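PDB 6BJ5: serine proteinase inhibitor 1 from Myxoma virus, which acts as a secreted serpin that inhibits serine proteases and contributes to the virulence of the virus. Local coordinates for residues V33-P37 against Y38-S42; D218-G221 against E222-A226; R225-L229 against S230-F234. All blocks are in the same frame, centred on the assembly; numbering follows the deposited sequence.

Interaction 1. Residues V33-P37 against Y38-S42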
loop_
_atom_site.group_PDB
_atom_site.type_symbol
_atom_site.label_atom_id
_atom_site.label_comp_id
_atom_site.label_asym_id
_atom_site.label_seq_id
_atom_site.Cartn_x
_atom_site.Cartn_y
_atom_site.Cartn_z
ATOM N N VAL A 33 -7.269 -2.470 -8.111
ATOM C CA VAL A 33 -5.908 -2.124 -7.739
ATOM C C VAL A 33 -5.838 -1.983 -6.230
ATOM O O VAL A 33 -6.718 -1.364 -5.621
ATOM C CB VAL A 33 -5.456 -0.824 -8.421
ATOM C CG1 VAL A 33 -4.027 -0.475 -8.015
ATOM C CG2 VAL A 33 -5.597 -0.945 -9.923
ATOM N N VAL A 34 -4.803 -2.564 -5.633
ATOM C CA VAL A 34 -4.508 -2.422 -4.215
ATOM C C VAL A 34 -3.094 -1.871 -4.068
ATOM O O VAL A 34 -2.210 -2.113 -4.897
ATOM C CB VAL A 34 -4.677 -3.754 -3.460
ATOM C CG1 VAL A 34 -6.105 -4.239 -3.601
ATOM C CG2 VAL A 34 -3.721 -4.787 -4.005
ATOM N N PHE A 35 -2.877 -1.123 -3.000
ATOM C CA PHE A 35 -1.667 -0.324 -2.905
ATOM C C PHE A 35 -1.331 -0.110 -1.432
ATOM O O PHE A 35 -2.210 -0.157 -0.564
ATOM C CB PHE A 35 -1.897 1.009 -3.628
ATOM C CG PHE A 35 -0.767 1.962 -3.556
ATOM C CD1 PHE A 35 0.484 1.631 -4.034
ATOM C CD2 PHE A 35 -0.958 3.206 -2.971
ATOM C CE1 PHE A 35 1.533 2.549 -3.974
ATOM C CE2 PHE A 35 0.052 4.100 -2.893
ATOM C CZ PHE A 35 1.320 3.770 -3.404
ATOM N N SER A 36 -0.052 0.087 -1.138
ATOM C CA SER A 36 0.325 0.429 0.224
ATOM C C SER A 36 1.077 1.738 0.210
ATOM O O SER A 36 2.280 1.751 -0.103
ATOM C CB SER A 36 1.181 -0.640 0.873
ATOM O OG SER A 36 1.583 -0.164 2.154
ATOM N N PRO A 37 0.414 2.861 0.511
ATOM C CA PRO A 37 1.156 4.114 0.719
ATOM C C PRO A 37 2.181 4.029 1.840
ATOM O O PRO A 37 3.264 4.602 1.714
ATOM C CB PRO A 37 0.042 5.126 1.010
ATOM C CG PRO A 37 -1.132 4.310 1.384
ATOM C CD PRO A 37 -1.037 3.064 0.606
ATOM N N TYR A 38 1.873 3.355 2.951
ATOM C CA TYR A 38 2.856 3.221 4.023
ATOM C C TYR A 38 4.091 2.470 3.545
ATOM O O TYR A 38 5.225 2.845 3.858
ATOM C CB TYR A 38 2.251 2.476 5.191
ATOM C CG TYR A 38 3.189 2.297 6.356
ATOM C CD1 TYR A 38 3.418 3.339 7.237
ATOM C CD2 TYR A 38 3.855 1.101 6.572
ATOM C CE1 TYR A 38 4.251 3.193 8.317
ATOM C CE2 TYR A 38 4.709 0.947 7.648
ATOM C CZ TYR A 38 4.895 2.005 8.521
ATOM O OH TYR A 38 5.726 1.906 9.607
ATOM N N GLY A 39 3.886 1.370 2.824
ATOM C CA GLY A 39 5.016 0.593 2.333
ATOM C C GLY A 39 5.920 1.381 1.400
ATOM O O GLY A 39 7.138 1.192 1.395
ATOM N N LEU A 40 5.333 2.229 0.552
ATOM C CA LEU A 40 6.137 3.086 -0.316
ATOM C C LEU A 40 6.921 4.097 0.506
ATOM O O LEU A 40 8.139 4.228 0.363
ATOM C CB LEU A 40 5.235 3.816 -1.309
ATOM C CG LEU A 40 5.985 4.706 -2.302
ATOM C CD1 LEU A 40 7.056 3.892 -3.019
ATOM C CD2 LEU A 40 5.021 5.286 -3.350
ATOM N N THR A 41 6.217 4.808 1.388
ATOM C CA THR A 41 6.799 5.839 2.234
ATOM C C THR A 41 7.924 5.288 3.094
ATOM O O THR A 41 8.951 5.954 3.286
ATOM C CB THR A 41 5.697 6.446 3.101
ATOM O OG1 THR A 41 4.807 7.192 2.259
ATOM C CG2 THR A 41 6.280 7.371 4.178
ATOM N N SER A 42 7.738 4.085 3.654
ATOM C CA SER A 42 8.790 3.504 4.485
ATOM C C SER A 42 10.045 3.206 3.670
ATOM O O SER A 42 11.161 3.488 4.120
ATOM C CB SER A 42 8.276 2.243 5.167
ATOM O OG SER A 42 7.123 2.537 5.942
#
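Phe35 and Leu40 meet over the start of the helix, with the aromatic ring turned so that its rim, not its face, receives the leucine. Leu40 CD2 lies close to the ring plane, 4.0 Å from Phe35 CZ. One face of the same ring is occupied by Pro37 N, off-centre. Between them Ser36 is the N-cap. Ser36 OG is anti to its own amide N (chi1 175°) and accepts from Gly39 N at 2.8 Å (156° at the hydrogen). With the residue before the cap (N') touching the fourth residue after the cap (N4), Phe35 and Leu40 form a hydrophobic staple around this bond, and Pro37 fills the first helical position, where no backbone N-H is needed.

Further on, Pro37 O is gripped twice by Thr41: by Thr41 N at 3.0 Å and, from the opposite face of the carbonyl plane, by Thr41 OG1 at 3.1 Å. Strand 33-35 and helix 37-49 correspond in position to strand s6B and helix B of the serpin fold. The buried hydroxyl of Ser36 has two partners, Gly39 N and Leu29 O of the second chain, and thereby ties the helix start to that chain.

Interaction 2. Residues D218-G221 against E222-A226; sequences DDLG and EIVRA
Two torsions set up the first turn of helix 220-226, one bringing Asp219 to Glu222 and the other Arg225 to Gly221. In Asp219 the carboxylate lies trans to the amide N (chi1 -173°), which points OD1 at the N-H of Glu222. In Arg225 the long chain turns back at chi3 (-69°) and lays its guanidinium across the backbone of Gly221. The aspartate is the N-cap, yet its grip is slack: Asp219 OD1 accepts from Glu222 N in a weak bond of 3.4 Å.

Gly221 O sits 3.1 Å from Arg225 CZ, over the centre of one guanidinium face, while the amide N of Arg225 donates to that same oxygen in the ordinary helical pattern. The edge of the guanidinium serves a different partner. Arg225 NH2 points, nearly in the group's own plane, at Glu222 OE1 in a salt bridge of 2.8 Å, reaching the carboxylate from above its plane. On the other flank Leu220 CG rests 4.5 Å from Val224 CG2, and both side chains lean on Tyr27.

This short helix probably corresponds to helix G of serpins. Asp219 OD2 and Glu222 OE1 come within 4.0 Å, two like charges close together, their carboxylate planes 55° apart; the salt bridge to Arg225 probably offsets that cost, as may the positive end of the helix dipole.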
loop_
_atom_site.group_PDB
_atom_site.type_symbol
_atom_site.label_atom_id
_atom_site.label_comp_id
_atom_site.label_asym_id
_atom_site.label_seq_id
_atom_site.Cartn_x
_atom_site.Cartn_y
_atom_site.Cartn_z
ATOM N N ASP A 218 -20.670 8.046 -6.444
ATOM C CA ASP A 218 -21.315 8.011 -7.751
ATOM C C ASP A 218 -20.310 8.073 -8.898
ATOM O O ASP A 218 -20.656 7.700 -10.025
ATOM C CB ASP A 218 -22.304 9.174 -7.868
ATOM C CG ASP A 218 -23.376 9.150 -6.779
ATOM O OD1 ASP A 218 -23.678 8.057 -6.239
ATOM O OD2 ASP A 218 -23.907 10.235 -6.454
ATOM N N ASP A 219 -19.080 8.519 -8.619
ATOM C CA ASP A 219 -17.986 8.593 -9.593
ATOM C C ASP A 219 -16.695 8.324 -8.834
ATOM O O ASP A 219 -16.235 9.175 -8.063
ATOM C CB ASP A 219 -17.922 9.954 -10.293
ATOM C CG ASP A 219 -16.892 9.998 -11.441
ATOM O OD1 ASP A 219 -16.005 9.118 -11.515
ATOM O OD2 ASP A 219 -16.942 10.942 -12.263
ATOM N N LEU A 220 -16.128 7.136 -9.029
ATOM C CA LEU A 220 -14.921 6.777 -8.297
ATOM C C LEU A 220 -13.732 7.618 -8.749
ATOM O O LEU A 220 -13.026 8.203 -7.915
ATOM C CB LEU A 220 -14.637 5.291 -8.483
ATOM C CG LEU A 220 -13.410 4.719 -7.798
ATOM C CD1 LEU A 220 -13.546 4.920 -6.306
ATOM C CD2 LEU A 220 -13.343 3.246 -8.149
ATOM N N GLY A 221 -13.540 7.749 -10.069
ATOM C CA GLY A 221 -12.386 8.476 -10.578
ATOM C C GLY A 221 -12.281 9.889 -10.043
ATOM O O GLY A 221 -11.178 10.410 -9.846
ATOM N N GLU A 222 -13.422 10.523 -9.780
ATOM C CA GLU A 222 -13.405 11.840 -9.161
ATOM C C GLU A 222 -12.889 11.770 -7.726
ATOM O O GLU A 222 -12.150 12.660 -7.287
ATOM C CB GLU A 222 -14.792 12.469 -9.247
ATOM C CG GLU A 222 -14.734 13.987 -9.413
ATOM C CD GLU A 222 -14.076 14.420 -10.742
ATOM O OE1 GLU A 222 -13.995 13.599 -11.684
ATOM O OE2 GLU A 222 -13.630 15.588 -10.845
ATOM N N ILE A 223 -13.288 10.743 -6.968
ATOM C CA ILE A 223 -12.744 10.566 -5.619
ATOM C C ILE A 223 -11.237 10.353 -5.667
ATOM O O ILE A 223 -10.493 10.850 -4.815
ATOM C CB ILE A 223 -13.430 9.395 -4.904
ATOM C CG1 ILE A 223 -14.908 9.690 -4.719
ATOM C CG2 ILE A 223 -12.767 9.157 -3.561
ATOM C CD1 ILE A 223 -15.132 10.910 -3.914
ATOM N N VAL A 224 -10.768 9.572 -6.635
ATOM C CA VAL A 224 -9.340 9.293 -6.732
ATOM C C VAL A 224 -8.565 10.591 -6.942
ATOM O O VAL A 224 -7.571 10.865 -6.258
ATOM C CB VAL A 224 -9.074 8.268 -7.844
ATOM C CG1 VAL A 224 -7.606 8.240 -8.207
ATOM C CG2 VAL A 224 -9.537 6.894 -7.397
ATOM N N ARG A 225 -9.022 11.419 -7.879
ATOM C CA ARG A 225 -8.306 12.648 -8.195
ATOM C C ARG A 225 -8.328 13.669 -7.063
ATOM O O ARG A 225 -7.543 14.617 -7.107
ATOM C CB ARG A 225 -8.853 13.243 -9.486
ATOM C CG ARG A 225 -8.350 12.481 -10.706
ATOM C CD ARG A 225 -8.829 13.089 -11.995
ATOM N NE ARG A 225 -10.267 12.900 -12.136
ATOM C CZ ARG A 225 -10.821 11.791 -12.618
ATOM N NH1 ARG A 225 -10.053 10.775 -13.007
ATOM N NH2 ARG A 225 -12.140 11.691 -12.703
ATOM N N ALA A 226 -9.167 13.487 -6.044
ATOM C CA ALA A 226 -9.244 14.395 -4.906
ATOM C C ALA A 226 -8.628 13.867 -3.611
ATOM O O ALA A 226 -8.553 14.626 -2.635
ATOM C CB ALA A 226 -10.715 14.744 -4.628
#

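Interaction 3. Residues R225-L229 against S230-F234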
loop_
_atom_site.group_PDB
_atom_site.type_symbol
_atom_site.label_atom_id
_atom_site.label_comp_id
_atom_site.label_asym_id
_atom_site.label_seq_id
_atom_site.Cartn_x
_atom_site.Cartn_y
_atom_site.Cartn_z
ATOM N N ARG A 225 -9.022 11.419 -7.879
ATOM C CA ARG A 225 -8.306 12.648 -8.195
ATOM C C ARG A 225 -8.328 13.669 -7.063
ATOM O O ARG A 225 -7.543 14.617 -7.107
ATOM C CB ARG A 225 -8.853 13.243 -9.486
ATOM C CG ARG A 225 -8.350 12.481 -10.706
ATOM C CD ARG A 225 -8.829 13.089 -11.995
ATOM N NE ARG A 225 -10.267 12.900 -12.136
ATOM C CZ ARG A 225 -10.821 11.791 -12.618
ATOM N NH1 ARG A 225 -10.053 10.775 -13.007
ATOM N NH2 ARG A 225 -12.140 11.691 -12.703
ATOM N N ALA A 226 -9.167 13.487 -6.044
ATOM C CA ALA A 226 -9.244 14.395 -4.906
ATOM C C ALA A 226 -8.628 13.867 -3.611
ATOM O O ALA A 226 -8.553 14.626 -2.635
ATOM C CB ALA A 226 -10.715 14.744 -4.628
ATOM N N LEU A 227 -8.257 12.586 -3.539
ATOM C CA LEU A 227 -7.880 11.976 -2.263
ATOM C C LEU A 227 -6.589 12.581 -1.722
ATOM O O LEU A 227 -5.553 12.562 -2.394
ATOM C CB LEU A 227 -7.704 10.460 -2.433
ATOM C CG LEU A 227 -7.952 9.502 -1.262
ATOM C CD1 LEU A 227 -6.753 8.657 -0.987
ATOM C CD2 LEU A 227 -8.465 10.188 0.014
ATOM N N ASP A 228 -6.617 13.051 -0.484
ATOM C CA ASP A 228 -5.371 13.427 0.171
ATOM C C ASP A 228 -5.620 13.433 1.673
ATOM O O ASP A 228 -6.716 13.116 2.141
ATOM C CB ASP A 228 -4.807 14.749 -0.394
ATOM C CG ASP A 228 -5.739 15.972 -0.204
ATOM O OD1 ASP A 228 -6.505 16.056 0.789
ATOM O OD2 ASP A 228 -5.712 16.849 -1.102
ATOM N N LEU A 229 -4.573 13.715 2.434
ATOM C CA LEU A 229 -4.686 13.511 3.867
ATOM C C LEU A 229 -5.649 14.506 4.495
ATOM O O LEU A 229 -6.279 14.193 5.515
ATOM C CB LEU A 229 -3.314 13.590 4.514
ATOM C CG LEU A 229 -2.679 12.194 4.577
ATOM C CD1 LEU A 229 -1.295 12.287 5.168
ATOM C CD2 LEU A 229 -3.526 11.173 5.347
ATOM N N SER A 230 -5.771 15.711 3.920
ATOM C CA SER A 230 -6.789 16.643 4.399
ATOM C C SER A 230 -8.176 16.039 4.219
ATOM O O SER A 230 -8.970 15.960 5.167
ATOM C CB SER A 230 -6.682 17.982 3.657
ATOM O OG SER A 230 -7.410 17.979 2.435
ATOM N N LEU A 231 -8.449 15.532 3.021
ATOM C CA LEU A 231 -9.746 14.936 2.763
ATOM C C LEU A 231 -10.024 13.791 3.720
ATOM O O LEU A 231 -11.145 13.659 4.223
ATOM C CB LEU A 231 -9.822 14.471 1.315
ATOM C CG LEU A 231 -11.187 13.905 0.964
ATOM C CD1 LEU A 231 -12.242 14.970 1.223
ATOM C CD2 LEU A 231 -11.195 13.487 -0.497
ATOM N N VAL A 232 -9.008 12.978 4.016
ATOM C CA VAL A 232 -9.197 11.845 4.921
ATOM C C VAL A 232 -9.514 12.319 6.332
ATOM O O VAL A 232 -10.412 11.784 6.991
ATOM C CB VAL A 232 -7.973 10.915 4.899
ATOM C CG1 VAL A 232 -8.108 9.873 5.984
ATOM C CG2 VAL A 232 -7.849 10.252 3.535
ATOM N N ARG A 233 -8.769 13.305 6.838
ATOM C CA ARG A 233 -9.063 13.790 8.185
ATOM C C ARG A 233 -10.428 14.468 8.223
ATOM O O ARG A 233 -11.154 14.361 9.219
ATOM C CB ARG A 233 -7.966 14.737 8.666
ATOM C CG ARG A 233 -6.578 14.093 8.882
ATOM C CD ARG A 233 -5.648 15.112 9.525
ATOM N NE ARG A 233 -5.727 16.345 8.748
ATOM C CZ ARG A 233 -4.859 16.716 7.814
ATOM N NH1 ARG A 233 -3.805 15.952 7.539
ATOM N NH2 ARG A 233 -5.051 17.856 7.152
ATOM N N PHE A 234 -10.792 15.156 7.135
ATOM C CA PHE A 234 -12.137 15.709 6.987
ATOM C C PHE A 234 -13.186 14.619 7.142
ATOM O O PHE A 234 -14.113 14.745 7.953
ATOM C CB PHE A 234 -12.247 16.372 5.615
ATOM C CG PHE A 234 -13.614 16.903 5.276
ATOM C CD1 PHE A 234 -13.939 17.170 3.954
ATOM C CD2 PHE A 234 -14.564 17.163 6.251
ATOM C CE1 PHE A 234 -15.178 17.665 3.608
ATOM C CE2 PHE A 234 -15.804 17.647 5.903
ATOM C CZ PHE A 234 -16.108 17.903 4.584
#
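From Leu227 the backbone runs through a nearly extended Asp228 (phi -160°, psi 178°) before coiling into helix 229-238, with Val232 N bonded to Asp228 O at 3.0 Å. The side chain of Asp228 stands between its own N and carbonyl carbon (chi1 61°), bringing OD1 to the N-terminal turn of the helix. Asp228 OD1 takes two donors: Leu231 N at 3.0 Å, nearly in line with the C-O bond, and Ser230 OG at 2.7 Å, from the syn side and somewhat out of the carboxylate plane.

This is an N-cap joined to a hydrophobic staple, since Leu227, just before the cap, sets its CD2 against Val232 CG2 at 3.6 Å. Leu227 and Asp228 make the short link between what correspond to helices G and H of serpins. Leu231 adds a second apolar touch, its CD2 lying 4.3 Å from both Leu227 CD2 and Ala226 CB.

Around the next turn Arg233 folds back over the carbonyl of Leu229, whose oxygen lies 3.6 Å above the guanidinium plane, off toward its rim; Arg233 N also holds Leu229 O, at 3.0 Å. Leu227 and Leu229 lean on Leu20 of helix 18-21 and, with Arg233, on the second chain.

Overall arrangement
Three helix starts, each with a side-chain N-cap, lie in series along the chain. Interaction 1 comes first, near the centre of the molecule, where strand 33-35 passes into helix 37-49. Interactions 2 and 3 follow much later and are joined by Arg225 and Ala226: one opens helix 220-226, the other leads out of it into helix 229-238, with centres about 11 Å apart. Neither touches interaction 1: the centres of interactions 1 and 2 are about 19 Å apart, and those of interactions 1 and 3 about 16 Å apart. All three pack against the second chain. Strand 305-314 lies within the large sheet, as the inserted reactive-centre loop does in cleaved serpins; the three caps lie at helix starts outside that strand.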